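Local coordinates for protein Bpsl1147 (Burkholderia pseudomallei, PDB 5A4O) that probably binds DNA, single-stranded DNA in particular, as a bacterial homolog of the eukaryotic transcription coactivator PC4, at residues I23-Y28 and R32-R37. Sequence-based numbering, arbitrary orientation.
Sequences ISHRWY and RYVDVR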
loop_
_atom_site.group_PDB
_atom_site.type_symbol
_atom_site.label_atom_id
_atom_site.label_comp_id
_atom_site.label_asym_id
_atom_site.label_seq_id
_atom_site.Cartn_x
_atom_site.Cartn_y
_atom_site.Cartn_z
ATOM N N ILE A 23 -3.758 -6.894 -4.099
ATOM C CA ILE A 23 -4.573 -6.478 -2.996
ATOM C C ILE A 23 -5.309 -7.735 -2.630
ATOM O O ILE A 23 -5.989 -8.316 -3.486
ATOM C CB ILE A 23 -5.561 -5.367 -3.414
ATOM C CG1 ILE A 23 -4.763 -4.099 -3.812
ATOM C CG2 ILE A 23 -6.527 -5.055 -2.282
ATOM C CD1 ILE A 23 -5.614 -2.988 -4.355
ATOM N N SER A 24 -5.107 -8.194 -1.399
ATOM C CA SER A 24 -5.669 -9.459 -0.944
ATOM C C SER A 24 -6.362 -9.264 0.416
ATOM O O SER A 24 -6.136 -8.281 1.122
ATOM C CB SER A 24 -4.592 -10.534 -0.918
ATOM O OG SER A 24 -3.577 -10.228 0.027
ATOM N N HIS A 25 -7.256 -10.180 0.733
ATOM C CA HIS A 25 -7.978 -10.167 1.977
ATOM C C HIS A 25 -7.815 -11.532 2.606
ATOM O O HIS A 25 -7.921 -12.542 1.929
ATOM C CB HIS A 25 -9.463 -9.854 1.752
ATOM C CG HIS A 25 -10.231 -9.766 3.027
ATOM N ND1 HIS A 25 -10.794 -10.873 3.622
ATOM C CD2 HIS A 25 -10.458 -8.733 3.870
ATOM C CE1 HIS A 25 -11.363 -10.516 4.761
ATOM N NE2 HIS A 25 -11.183 -9.220 4.928
ATOM N N ARG A 26 -7.514 -11.586 3.902
ATOM C CA ARG A 26 -7.473 -12.872 4.561
ATOM C C ARG A 26 -7.938 -12.795 6.008
ATOM O O ARG A 26 -8.054 -11.695 6.577
ATOM C CB ARG A 26 -6.099 -13.498 4.491
ATOM C CG ARG A 26 -5.037 -12.717 5.182
ATOM C CD ARG A 26 -3.665 -13.348 4.976
ATOM N NE ARG A 26 -2.878 -13.154 6.184
ATOM C CZ ARG A 26 -2.318 -12.003 6.555
ATOM N NH1 ARG A 26 -2.416 -10.917 5.797
ATOM N NH2 ARG A 26 -1.630 -11.950 7.688
ATOM N N TRP A 27 -8.272 -13.964 6.542
ATOM C CA TRP A 27 -8.699 -14.084 7.938
ATOM C C TRP A 27 -7.713 -14.963 8.688
ATOM O O TRP A 27 -7.152 -15.930 8.133
ATOM C CB TRP A 27 -10.053 -14.736 7.989
ATOM C CG TRP A 27 -11.182 -13.990 7.373
ATOM C CD1 TRP A 27 -11.535 -13.952 6.067
ATOM C CD2 TRP A 27 -12.155 -13.248 8.078
ATOM N NE1 TRP A 27 -12.675 -13.201 5.908
ATOM C CE2 TRP A 27 -13.063 -12.750 7.137
ATOM C CE3 TRP A 27 -12.322 -12.920 9.424
ATOM C CZ2 TRP A 27 -14.150 -11.971 7.496
ATOM C CZ3 TRP A 27 -13.403 -12.167 9.787
ATOM C CH2 TRP A 27 -14.308 -11.693 8.823
ATOM N N TYR A 28 -7.467 -14.655 9.948
ATOM C CA TYR A 28 -6.722 -15.591 10.799
ATOM C C TYR A 28 -7.214 -15.393 12.229
ATOM O O TYR A 28 -7.284 -14.255 12.713
ATOM C CB TYR A 28 -5.195 -15.431 10.717
ATOM C CG TYR A 28 -4.570 -16.687 11.287
ATOM C CD1 TYR A 28 -4.411 -17.830 10.504
ATOM C CD2 TYR A 28 -4.269 -16.774 12.636
ATOM C CE1 TYR A 28 -3.916 -19.007 11.047
ATOM C CE2 TYR A 28 -3.761 -17.928 13.181
ATOM C CZ TYR A 28 -3.597 -19.049 12.392
ATOM O OH TYR A 28 -3.119 -20.194 13.016
ATOM N N ARG A 32 -9.618 -9.979 10.466
ATOM C CA ARG A 32 -9.460 -9.684 9.028
ATOM C C ARG A 32 -8.200 -8.859 8.782
ATOM O O ARG A 32 -7.844 -7.990 9.597
ATOM C CB ARG A 32 -10.626 -8.830 8.511
ATOM C CG ARG A 32 -11.972 -9.483 8.464
ATOM C CD ARG A 32 -13.082 -8.495 8.126
ATOM N NE ARG A 32 -12.897 -7.866 6.807
ATOM C CZ ARG A 32 -13.450 -6.721 6.430
ATOM N NH1 ARG A 32 -14.250 -6.051 7.266
ATOM N NH2 ARG A 32 -13.205 -6.233 5.208
ATOM N N TYR A 33 -7.548 -9.123 7.652
ATOM C CA TYR A 33 -6.297 -8.477 7.281
ATOM C C TYR A 33 -6.460 -8.068 5.804
ATOM O O TYR A 33 -6.757 -8.915 5.002
ATOM C CB TYR A 33 -5.115 -9.471 7.394
ATOM C CG TYR A 33 -4.787 -10.017 8.770
ATOM C CD1 TYR A 33 -5.645 -10.899 9.434
ATOM C CD2 TYR A 33 -3.559 -9.720 9.379
ATOM C CE1 TYR A 33 -5.330 -11.404 10.701
ATOM C CE2 TYR A 33 -3.216 -10.238 10.633
ATOM C CZ TYR A 33 -4.108 -11.065 11.302
ATOM O OH TYR A 33 -3.792 -11.565 12.570
ATOM N N VAL A 34 -6.283 -6.789 5.460
ATOM C CA VAL A 34 -6.194 -6.375 4.067
ATOM C C VAL A 34 -4.719 -6.130 3.766
ATOM O O VAL A 34 -4.032 -5.418 4.494
ATOM C CB VAL A 34 -7.015 -5.109 3.763
ATOM C CG1 VAL A 34 -6.810 -4.651 2.317
ATOM C CG2 VAL A 34 -8.491 -5.375 4.019
ATOM N N ASP A 35 -4.234 -6.734 2.694
ATOM C CA ASP A 35 -2.837 -6.651 2.350
ATOM C C ASP A 35 -2.701 -5.975 0.993
ATOM O O ASP A 35 -3.463 -6.271 0.059
ATOM C CB ASP A 35 -2.300 -8.074 2.314
ATOM C CG ASP A 35 -0.814 -8.144 2.351
ATOM O OD1 ASP A 35 -0.247 -8.002 3.441
ATOM O OD2 ASP A 35 -0.209 -8.401 1.286
ATOM N N VAL A 36 -1.733 -5.068 0.874
ATOM C CA VAL A 36 -1.461 -4.363 -0.380
ATOM C C VAL A 36 0.027 -4.505 -0.585
ATOM O O VAL A 36 0.790 -4.019 0.229
ATOM C CB VAL A 36 -1.826 -2.875 -0.289
ATOM C CG1 VAL A 36 -1.489 -2.155 -1.570
ATOM C CG2 VAL A 36 -3.298 -2.718 0.072
ATOM N N ARG A 37 0.447 -5.206 -1.635
ATOM C CA ARG A 37 1.846 -5.723 -1.658
ATOM C C ARG A 37 2.373 -5.869 -3.039
ATOM O O ARG A 37 1.696 -6.411 -3.902
ATOM C CB ARG A 37 1.902 -7.103 -0.975
ATOM C CG ARG A 37 3.312 -7.625 -0.623
ATOM C CD ARG A 37 3.259 -8.771 0.389
ATOM N NE ARG A 37 2.668 -8.326 1.646
ATOM C CZ ARG A 37 3.284 -7.623 2.590
ATOM N NH1 ARG A 37 4.569 -7.315 2.520
ATOM N NH2 ARG A 37 2.599 -7.260 3.670
HETATM O O HOH W 1 -1.440 -8.843 -1.062
HETATM O O HOH W 2 -5.213 -13.147 14.090
#
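Arg32 CG lies over one face of the Trp27 indole, on the six-membered ring, with CD beside CH2; the chain then bends at chi3 (61°), which turns the guanidinium back toward His25. There NE donates to His25 NE2 at 2.9 Å with a straight N-H...N (179°), the acceptor lying in the guanidinium plane. An imidazole nitrogen with a lone pair suits this spot; as the acceptor, NE2 is probably unprotonated. Tyr33 and Arg26 are a hydrogen-bonded backbone pair, Tyr33 N to Arg26 O at 2.8 Å and Arg26 N to Tyr33 O at 3.0 Å, their side chains on the face opposite Arg32. Tyr33 CB and CG lie over one face of the Arg26 guanidinium, and the flat phenol offers this cation a pi surface: an off-centre cation-pi contact, CZ 4.3 Å from the Tyr33 ring centroid, planes 39° apart. Tyr33 OH shares a water with Tyr28 O. These strands, 19-28 and 31-41, form an antiparallel hairpin at the middle of the four-stranded sheet of the PC4 fold. Val34, beta-branched and apolar, faces the same side as Arg32 and places CG2 at the edge of the His25 ring, 3.9 Å from CD2. Asp35 returns to the face of Ser24 and Tyr33, its backbone paired with Ser24 through two hydrogen bonds; Ser24, small enough to sit beside Asp35 CB, shares a water with Asp35 OD2 through its OG. Val36 stands with Ile23 on the face shared with Val34 and His25, in a looser contact (CG2 to Ile23 CG1, 4.4 Å), and also packs against Ile54 of the second subunit. Arg37 grips Asp35 side-on in a salt bridge, its two N-H groups matching the two carboxylate oxygens, NE to OD2 at 2.9 Å and NH2 to OD1.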